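Local coordinates for molybdopterin biosynthesis moeA protein (Pyrococcus horikoshii, PDB 1WU2) that probably takes part in the last steps of molybdenum cofactor synthesis, helping insert molybdenum into molybdopterin, as other MoeA proteins do, at residues 280-285 and 337-342; 328-333 and 348-353. All blocks are in the same frame, centred on the assembly; numbering follows the deposited sequence.

Contact 1: 280-285 and 337-342; sequences TIKPGR and PSQLGR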
loop_
_atom_site.group_PDB
_atom_site.type_symbol
_atom_site.label_atom_id
_atom_site.label_comp_id
_atom_site.label_asym_id
_atom_site.label_seq_id
_atom_site.Cartn_x
_atom_site.Cartn_y
_atom_site.Cartn_z
ATOM N N THR A 280 -14.534 10.121 22.096
ATOM C CA THR A 280 -14.909 11.367 21.447
ATOM C C THR A 280 -15.106 11.241 19.922
ATOM O O THR A 280 -15.745 12.094 19.308
ATOM C CB THR A 280 -13.849 12.435 21.823
ATOM O OG1 THR A 280 -14.268 13.129 23.007
ATOM C CG2 THR A 280 -13.737 13.518 20.811
ATOM N N ILE A 281 -14.594 10.173 19.315
ATOM C CA ILE A 281 -14.629 10.049 17.853
ATOM C C ILE A 281 -16.054 9.927 17.296
ATOM O O ILE A 281 -16.977 9.520 18.000
ATOM C CB ILE A 281 -13.740 8.874 17.349
ATOM C CG1 ILE A 281 -14.372 7.510 17.654
ATOM C CG2 ILE A 281 -12.330 8.973 17.931
ATOM C CD1 ILE A 281 -13.753 6.366 16.874
ATOM N N LYS A 282 -16.205 10.280 16.024
ATOM C CA LYS A 282 -17.490 10.247 15.336
ATOM C C LYS A 282 -17.253 9.998 13.840
ATOM O O LYS A 282 -16.613 10.820 13.188
ATOM C CB LYS A 282 -18.232 11.575 15.524
ATOM C CG LYS A 282 -19.678 11.563 15.020
ATOM C CD LYS A 282 -20.230 12.976 14.842
ATOM C CE LYS A 282 -21.573 12.977 14.113
ATOM N NZ LYS A 282 -21.513 13.707 12.810
ATOM N N PRO A 283 -17.739 8.884 13.288
ATOM C CA PRO A 283 -18.437 7.824 14.032
ATOM C C PRO A 283 -17.497 6.997 14.910
ATOM O O PRO A 283 -16.294 7.254 14.929
ATOM C CB PRO A 283 -19.028 6.951 12.917
ATOM C CG PRO A 283 -18.117 7.153 11.753
ATOM C CD PRO A 283 -17.636 8.571 11.851
ATOM N N GLY A 284 -18.052 6.022 15.628
ATOM C CA GLY A 284 -17.273 5.125 16.469
ATOM C C GLY A 284 -17.206 5.527 17.930
ATOM O O GLY A 284 -16.345 5.044 18.662
ATOM N N ARG A 285 -18.124 6.396 18.348
ATOM C CA ARG A 285 -18.160 6.944 19.711
ATOM C C ARG A 285 -18.158 5.886 20.831
ATOM O O ARG A 285 -17.373 6.008 21.769
ATOM C CB ARG A 285 -19.352 7.916 19.856
ATOM C CG ARG A 285 -20.106 7.887 21.183
ATOM C CD ARG A 285 -21.242 8.897 21.251
ATOM N NE ARG A 285 -22.030 8.750 22.471
ATOM C CZ ARG A 285 -22.868 9.667 22.959
ATOM N NH1 ARG A 285 -23.056 10.831 22.336
ATOM N NH2 ARG A 285 -23.528 9.419 24.087
ATOM N N PRO A 337 -18.476 21.236 8.020
ATOM C CA PRO A 337 -18.872 21.698 9.355
ATOM C C PRO A 337 -18.645 20.587 10.379
ATOM O O PRO A 337 -18.823 19.414 10.057
ATOM C CB PRO A 337 -20.361 22.037 9.199
ATOM C CG PRO A 337 -20.813 21.332 7.974
ATOM C CD PRO A 337 -19.623 21.151 7.097
ATOM N N SER A 338 -18.238 20.960 11.587
ATOM C CA SER A 338 -17.812 19.991 12.591
ATOM C C SER A 338 -18.282 20.367 13.992
ATOM O O SER A 338 -18.255 21.535 14.384
ATOM C CB SER A 338 -16.287 19.861 12.594
ATOM O OG SER A 338 -15.791 19.569 11.299
ATOM N N GLN A 339 -18.701 19.352 14.738
ATOM C CA GLN A 339 -19.119 19.514 16.118
ATOM C C GLN A 339 -17.901 19.709 17.008
ATOM O O GLN A 339 -16.921 18.965 16.901
ATOM C CB GLN A 339 -19.894 18.275 16.571
ATOM C CG GLN A 339 -20.832 18.507 17.736
ATOM C CD GLN A 339 -21.569 17.244 18.145
ATOM O OE1 GLN A 339 -21.795 16.355 17.322
ATOM N NE2 GLN A 339 -21.956 17.167 19.412
ATOM N N LEU A 340 -17.960 20.719 17.872
ATOM C CA LEU A 340 -16.953 20.899 18.913
ATOM C C LEU A 340 -17.161 19.815 19.961
ATOM O O LEU A 340 -18.296 19.449 20.265
ATOM C CB LEU A 340 -17.045 22.289 19.555
ATOM C CG LEU A 340 -16.509 23.463 18.729
ATOM C CD1 LEU A 340 -16.804 24.792 19.424
ATOM C CD2 LEU A 340 -15.015 23.324 18.465
ATOM N N GLY A 341 -16.060 19.299 20.496
ATOM C CA GLY A 341 -16.095 18.173 21.412
ATOM C C GLY A 341 -16.083 16.805 20.741
ATOM O O GLY A 341 -16.033 15.796 21.442
ATOM N N ARG A 342 -16.125 16.761 19.407
ATOM C CA ARG A 342 -16.119 15.495 18.666
ATOM C C ARG A 342 -14.989 15.439 17.640
ATOM O O ARG A 342 -14.798 16.369 16.853
ATOM C CB ARG A 342 -17.462 15.259 17.970
ATOM C CG ARG A 342 -18.677 15.293 18.902
ATOM C CD ARG A 342 -18.673 14.231 19.981
ATOM N NE ARG A 342 -18.721 12.886 19.415
ATOM C CZ ARG A 342 -19.825 12.269 19.002
ATOM N NH1 ARG A 342 -21.017 12.851 19.089
ATOM N NH2 ARG A 342 -19.732 11.044 18.503
#
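Arg-342 NE donates to Thr-280 O at 3.1 Å, and NH2 of the same guanidinium reaches Ile-281 O at 3.2 Å in a nearly straight bond, 171° at the hydrogen. Two successive carbonyls are thus held by one side chain. Both oxygens lie at the edge of the guanidinium, in its plane, whereas each nitrogen stands above the plane of the carbonyl it meets. The chain gets there by folding: after a CG placed beside the backbone N, bends at chi2 and chi3 turn the group back onto 280-285. Aliphatic carbons close in around it. Lys-282 crosses at about a right angle, its CB 3.4 Å from Arg-342 NH2 and its CD lying over one face toward the rim, and Arg-285 CB approaches the same NH2 obliquely. Arg-342 closes a type II beta turn that starts at Gln-339 and leads into strand 343-351; this strand runs parallel to 281-282, so the probable molybdopterin-binding region and the C-terminal domain IV share a sheet here. At the turn, Thr-280 CG2 rests 3.3 Å from Gly-341 O. A leucine in place of Arg-342 would probably leave both carbonyls without these donors and let the turn move against the strand. Arg-285 NH1 lies 4.3 Å from Arg-342 NH1, their guanidinium planes 76° apart, a proximity likely to be eased by solvent on this partly exposed surface.

Contact 2: 328-333 and 348-353; sequences VKAILQ and IYYENG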
loop_
_atom_site.group_PDB
_atom_site.type_symbol
_atom_site.label_atom_id
_atom_site.label_comp_id
_atom_site.label_asym_id
_atom_site.label_seq_id
_atom_site.Cartn_x
_atom_site.Cartn_y
_atom_site.Cartn_z
ATOM N N VAL A 328 -0.817 13.004 3.017
ATOM C CA VAL A 328 -0.825 13.750 1.763
ATOM C C VAL A 328 -1.460 15.131 1.952
ATOM O O VAL A 328 -2.473 15.271 2.637
ATOM C CB VAL A 328 -1.602 12.975 0.673
ATOM C CG1 VAL A 328 -1.613 13.741 -0.643
ATOM C CG2 VAL A 328 -1.005 11.587 0.478
ATOM N N LYS A 329 -0.852 16.141 1.334
ATOM C CA LYS A 329 -1.385 17.504 1.326
ATOM C C LYS A 329 -2.405 17.633 0.194
ATOM O O LYS A 329 -2.142 17.209 -0.925
ATOM C CB LYS A 329 -0.240 18.503 1.125
ATOM C CG LYS A 329 -0.646 19.982 1.107
ATOM C CD LYS A 329 0.384 20.844 0.361
ATOM C CE LYS A 329 0.963 21.941 1.249
ATOM N NZ LYS A 329 2.166 22.578 0.639
ATOM N N ALA A 330 -3.559 18.229 0.487
ATOM C CA ALA A 330 -4.642 18.338 -0.493
ATOM C C ALA A 330 -5.512 19.574 -0.274
ATOM O O ALA A 330 -5.721 20.004 0.853
ATOM C CB ALA A 330 -5.503 17.089 -0.460
ATOM N N ILE A 331 -6.021 20.134 -1.369
ATOM C CA ILE A 331 -6.960 21.246 -1.308
ATOM C C ILE A 331 -8.363 20.677 -1.160
ATOM O O ILE A 331 -8.764 19.795 -1.910
ATOM C CB ILE A 331 -6.854 22.122 -2.576
ATOM C CG1 ILE A 331 -5.442 22.704 -2.701
ATOM C CG2 ILE A 331 -7.898 23.247 -2.551
ATOM C CD1 ILE A 331 -4.609 22.061 -3.792
ATOM N N LEU A 332 -9.111 21.205 -0.198
ATOM C CA LEU A 332 -10.415 20.663 0.154
ATOM C C LEU A 332 -11.495 21.182 -0.798
ATOM O O LEU A 332 -11.619 22.384 -0.998
ATOM C CB LEU A 332 -10.747 21.037 1.598
ATOM C CG LEU A 332 -11.824 20.243 2.333
ATOM C CD1 LEU A 332 -11.478 18.770 2.420
ATOM C CD2 LEU A 332 -12.008 20.838 3.724
ATOM N N GLN A 333 -12.271 20.268 -1.376
ATOM C CA GLN A 333 -13.290 20.620 -2.364
ATOM C C GLN A 333 -14.536 21.247 -1.742
ATOM O O GLN A 333 -15.135 22.148 -2.330
ATOM C CB GLN A 333 -13.707 19.387 -3.177
ATOM C CG GLN A 333 -14.532 19.718 -4.421
ATOM C CD GLN A 333 -14.868 18.494 -5.254
ATOM O OE1 GLN A 333 -13.995 17.682 -5.555
ATOM N NE2 GLN A 333 -16.135 18.362 -5.630
ATOM N N ILE A 348 -12.770 10.645 2.581
ATOM C CA ILE A 348 -12.323 11.501 1.487
ATOM C C ILE A 348 -12.030 10.661 0.248
ATOM O O ILE A 348 -11.448 9.596 0.362
ATOM C CB ILE A 348 -11.013 12.211 1.908
ATOM C CG1 ILE A 348 -11.235 13.116 3.129
ATOM C CG2 ILE A 348 -10.399 12.982 0.731
ATOM C CD1 ILE A 348 -12.184 14.269 2.902
ATOM N N TYR A 349 -12.422 11.138 -0.932
ATOM C CA TYR A 349 -11.858 10.615 -2.175
ATOM C C TYR A 349 -10.832 11.605 -2.698
ATOM O O TYR A 349 -11.181 12.703 -3.130
ATOM C CB TYR A 349 -12.907 10.330 -3.252
ATOM C CG TYR A 349 -12.319 9.544 -4.410
ATOM C CD1 TYR A 349 -11.921 10.178 -5.586
ATOM C CD2 TYR A 349 -12.129 8.172 -4.310
ATOM C CE1 TYR A 349 -11.364 9.455 -6.638
ATOM C CE2 TYR A 349 -11.576 7.442 -5.350
ATOM C CZ TYR A 349 -11.196 8.085 -6.511
ATOM O OH TYR A 349 -10.649 7.347 -7.537
ATOM N N TYR A 350 -9.568 11.201 -2.645
ATOM C CA TYR A 350 -8.457 12.017 -3.103
ATOM C C TYR A 350 -8.094 11.678 -4.548
ATOM O O TYR A 350 -7.794 10.524 -4.863
ATOM C CB TYR A 350 -7.235 11.791 -2.207
ATOM C CG TYR A 350 -5.995 12.466 -2.733
ATOM C CD1 TYR A 350 -5.774 13.823 -2.520
ATOM C CD2 TYR A 350 -5.055 11.754 -3.471
ATOM C CE1 TYR A 350 -4.643 14.451 -3.017
ATOM C CE2 TYR A 350 -3.925 12.370 -3.974
ATOM C CZ TYR A 350 -3.723 13.718 -3.743
ATOM O OH TYR A 350 -2.600 14.328 -4.244
ATOM N N GLU A 351 -8.134 12.688 -5.416
ATOM C CA GLU A 351 -7.548 12.603 -6.756
ATOM C C GLU A 351 -7.164 13.990 -7.286
ATOM O O GLU A 351 -7.884 14.971 -7.068
ATOM C CB GLU A 351 -8.490 11.891 -7.741
ATOM C CG GLU A 351 -9.664 12.725 -8.246
ATOM C CD GLU A 351 -10.537 11.983 -9.241
ATOM O OE1 GLU A 351 -10.077 10.970 -9.811
ATOM O OE2 GLU A 351 -11.691 12.415 -9.454
ATOM N N ASN A 352 -6.029 14.050 -7.987
ATOM C CA ASN A 352 -5.519 15.286 -8.593
ATOM C C ASN A 352 -5.288 16.403 -7.571
ATOM O O ASN A 352 -5.682 17.547 -7.792
ATOM C CB ASN A 352 -6.454 15.782 -9.709
ATOM C CG ASN A 352 -6.758 14.716 -10.748
ATOM O OD1 ASN A 352 -7.746 14.816 -11.478
ATOM N ND2 ASN A 352 -5.910 13.692 -10.827
ATOM N N GLY A 353 -4.656 16.057 -6.453
ATOM C CA GLY A 353 -4.377 17.008 -5.388
ATOM C C GLY A 353 -5.600 17.629 -4.729
ATOM O O GLY A 353 -5.499 18.709 -4.153
HETATM O O HOH W 1 -1.657 16.408 -3.205
#
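Val-328 and Ala-330 both turn their side chains toward Tyr-350, and the apolar part of the contact is built on its ring. Val-328 CG1 approaches the ring obliquely, in an off-centre CH-pi contact, 4.2 Å from the centroid, nearest to Tyr-350 CZ on the hydroxyl side. Ala-330 CB meets the edge instead, close to the ring plane and 3.8 Å from Tyr-350 CE1. With CG anti to the backbone N (chi1 172°), the ring extends across these two residues.

Among direct polar links, Ile-331 N donates to Gly-353 O at 3.2 Å, with 168° at the hydrogen and the donor tilted from the carbonyl plane. Ile-331 CD1 also lies against that carbonyl, 3.5 Å from Gly-353 O. Gly-353 has a positive phi, which favours glycine. A water modelled 2.5 Å from both Lys-329 O and Tyr-350 OH would link them indirectly, but at such short distances its placement is doubtful. The tyrosine hydroxyl also hydrogen-bonds Lys-327 O of the second subunit, whose Val-328 packs on Tyr-350 as well.

Segments 328-332 and 348-351 run 103° apart and are bridged by strand 354-357, antiparallel to 343-351 and parallel to 327-332. The arrangement is that of a beta hairpin, 343-351 to 354-357, whose turn meets a neighbouring strand in the curled sheet of domain IV, here at the subunit interface.

Contacts 1 and 2 lie about 21 Å apart, centre to centre, on the same side of the chain's centre. Strand 343-351 joins them: it leaves the turn of 337-342, pairs in parallel with 281-282, and ends in the 348-353 segment of contact 2. The other connection is through 328-333, from which the chain continues by way of strand 336-337 into 337-342. The sheet they share reaches the probable molybdopterin-binding region at contact 1 and the second subunit at contact 2; no other chain touches contact 1. The two differ in character too, contact 1 being partly exposed and contact 2 buried.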